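Local structure of 5,10-methylenetetrahydromethanopterin reductase (Methanopyrus kandleri, 1EZW) at residues Lys58-Pro63 with Arg90-Met95. The protein catalyses the reversible, coenzyme F420-dependent reduction of methylene-tetrahydromethanopterin to methyl-tetrahydromethanopterin, a step in methanogenesis from carbon dioxide. Sequence-based numbering, arbitrary orientation. Where two conformers were deposited one is given.
Sequences KIKLGP and RAIIGM
Leu61 and Ala91 pair in parallel, forming a single beta bridge between segments 58-63 and 90-95, just ahead of strand 93-95. Two backbone hydrogen bonds hold it. Leu61 N donates to Arg90 O at 2.9 Å, and the bond is nearly straight (168°). Ile92 N donates to Leu61 O, also at 2.9 Å, but from above the carbonyl plane. Gly62 CA adds a CA-H...O contact to Ile92 O at 3.3 Å. Pro63 CD also lies against this carbonyl oxygen, which is buried and has no hydrogen-bond partner in the model.

The main side-chain bond is made by Arg90. Its chain bends at chi3 (-71°), which brings NH2 to Ile59 O. Arg90 NH2 donates to Ile59 O at 2.9 Å on an in-plane lone pair, though the bond is bent (149°) and the oxygen is tilted from the guanidinium plane. Lys58 N lies over one face of the group, and Ile59 CG2 meets its edge in plane. Thr56 OG1 is a second partner of NH2, while NE bonds to Ser87 O. The Arg90 side chain is about 4 Å from a magnesium ion, whose site includes Thr56 and Ser57; NH1 bonds weakly to Ser57 of the second subunit. An alanine here is likely to leave Ile59 O without this donor and to cut the tie from Ser87 to Thr56.

Van der Waals contacts fill in the rest. The Leu61 and Arg90 side chains lie side by side, tentatively, since Leu61 has a second conformer. Ile92 CG2 touches Lys60 CB at 3.7 Å.

Strands 60-63 and 93-95 end the eight-strand order, so this thin contact closes the TIM barrel. Helix 73-86 makes the beta-alpha-beta crossover between them. Strand 33-36 flanks 60-63; outside, Leu61 packs on helix 45-54 and Ile93 on helix 127-142.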
loop_
_atom_site.group_PDB
_atom_site.type_symbol
_atom_site.label_atom_id
_atom_site.label_comp_id
_atom_site.label_asym_id
_atom_site.label_seq_id
_atom_site.Cartn_x
_atom_site.Cartn_y
_atom_site.Cartn_z
ATOM N N LYS A 58 13.006 4.737 -1.252
ATOM C CA LYS A 58 14.242 5.535 -1.132
ATOM C C LYS A 58 14.120 6.978 -1.573
ATOM O O LYS A 58 14.767 7.889 -1.010
ATOM C CB LYS A 58 15.338 4.897 -2.029
ATOM C CG LYS A 58 15.618 3.406 -1.848
ATOM C CD LYS A 58 16.662 2.955 -2.949
ATOM C CE LYS A 58 17.069 1.474 -2.842
ATOM N NZ LYS A 58 18.000 0.960 -3.911
ATOM N N ILE A 59 13.318 7.216 -2.605
ATOM C CA ILE A 59 13.246 8.570 -3.130
ATOM C C ILE A 59 12.605 9.538 -2.124
ATOM O O ILE A 59 11.676 9.164 -1.399
ATOM C CB ILE A 59 12.489 8.561 -4.486
ATOM C CG1 ILE A 59 12.728 9.859 -5.241
ATOM C CG2 ILE A 59 11.001 8.317 -4.256
ATOM C CD1 ILE A 59 12.233 9.735 -6.725
ATOM N N LYS A 60 13.129 10.765 -2.064
ATOM C CA LYS A 60 12.524 11.775 -1.177
ATOM C C LYS A 60 11.275 12.284 -1.873
ATOM O O LYS A 60 11.208 12.377 -3.110
ATOM C CB LYS A 60 13.538 12.860 -0.850
ATOM C CG LYS A 60 14.682 12.248 -0.025
ATOM C CD LYS A 60 15.818 13.246 0.312
ATOM C CE LYS A 60 16.997 13.092 -0.608
ATOM N NZ LYS A 60 18.195 13.778 0.024
ATOM N N LEU A 61 10.260 12.575 -1.045
ATOM C CA LEU A 61 8.880 12.930 -1.463
ATOM C C LEU A 61 8.324 14.201 -0.844
ATOM O O LEU A 61 8.409 14.353 0.365
ATOM C CB LEU A 61 7.886 11.805 -0.993
ATOM C CG LEU A 61 7.214 10.606 -1.678
ATOM C CD1 LEU A 61 7.801 10.326 -3.039
ATOM C CD2 LEU A 61 7.332 9.371 -0.756
ATOM N N GLY A 62 7.763 15.107 -1.631
ATOM C CA GLY A 62 7.096 16.222 -0.965
ATOM C C GLY A 62 6.409 17.120 -1.929
ATOM O O GLY A 62 6.542 17.008 -3.177
ATOM N N PRO A 63 5.653 18.080 -1.374
ATOM C CA PRO A 63 4.944 19.022 -2.213
ATOM C C PRO A 63 5.938 19.956 -2.902
ATOM O O PRO A 63 6.845 20.459 -2.250
ATOM C CB PRO A 63 4.023 19.738 -1.215
ATOM C CG PRO A 63 4.794 19.704 0.064
ATOM C CD PRO A 63 5.394 18.308 0.065
ATOM N N ARG A 90 11.373 10.281 4.641
ATOM C CA ARG A 90 11.731 10.741 3.304
ATOM C C ARG A 90 11.062 12.034 2.841
ATOM O O ARG A 90 11.166 12.392 1.678
ATOM C CB ARG A 90 11.433 9.641 2.257
ATOM C CG ARG A 90 12.387 8.475 2.385
ATOM C CD ARG A 90 12.071 7.441 1.327
ATOM N NE ARG A 90 10.810 6.731 1.572
ATOM C CZ ARG A 90 9.930 6.450 0.607
ATOM N NH1 ARG A 90 8.813 5.778 0.905
ATOM N NH2 ARG A 90 10.115 6.903 -0.626
ATOM N N ALA A 91 10.358 12.718 3.736
ATOM C CA ALA A 91 9.688 13.925 3.323
ATOM C C ALA A 91 10.618 15.094 3.029
ATOM O O ALA A 91 11.689 15.207 3.626
ATOM C CB ALA A 91 8.674 14.361 4.399
ATOM N N ILE A 92 10.151 15.938 2.133
ATOM C CA ILE A 92 10.825 17.208 1.800
ATOM C C ILE A 92 9.716 18.247 1.697
ATOM O O ILE A 92 8.542 17.928 1.419
ATOM C CB ILE A 92 11.623 17.131 0.474
ATOM C CG1 ILE A 92 10.693 16.783 -0.692
ATOM C CG2 ILE A 92 12.774 16.145 0.637
ATOM C CD1 ILE A 92 11.400 16.445 -2.044
ATOM N N ILE A 93 10.049 19.525 1.904
ATOM C CA ILE A 93 9.031 20.564 1.791
ATOM C C ILE A 93 9.407 21.518 0.645
ATOM O O ILE A 93 10.564 21.947 0.597
ATOM C CB ILE A 93 9.014 21.440 3.071
ATOM C CG1 ILE A 93 8.633 20.599 4.285
ATOM C CG2 ILE A 93 8.048 22.633 2.867
ATOM C CD1 ILE A 93 8.992 21.283 5.630
ATOM N N GLY A 94 8.453 21.811 -0.248
ATOM C CA GLY A 94 8.626 22.799 -1.314
ATOM C C GLY A 94 7.616 23.897 -0.967
ATOM O O GLY A 94 6.430 23.641 -0.960
ATOM N N MET A 95 8.055 25.129 -0.680
ATOM C CA MET A 95 7.107 26.168 -0.279
ATOM C C MET A 95 7.281 27.399 -1.166
ATOM O O MET A 95 8.391 27.845 -1.380
ATOM C CB MET A 95 7.413 26.547 1.183
ATOM C CG MET A 95 6.522 27.641 1.747
ATOM S SD MET A 95 4.785 27.158 1.890
ATOM C CE MET A 95 4.915 25.857 3.088
#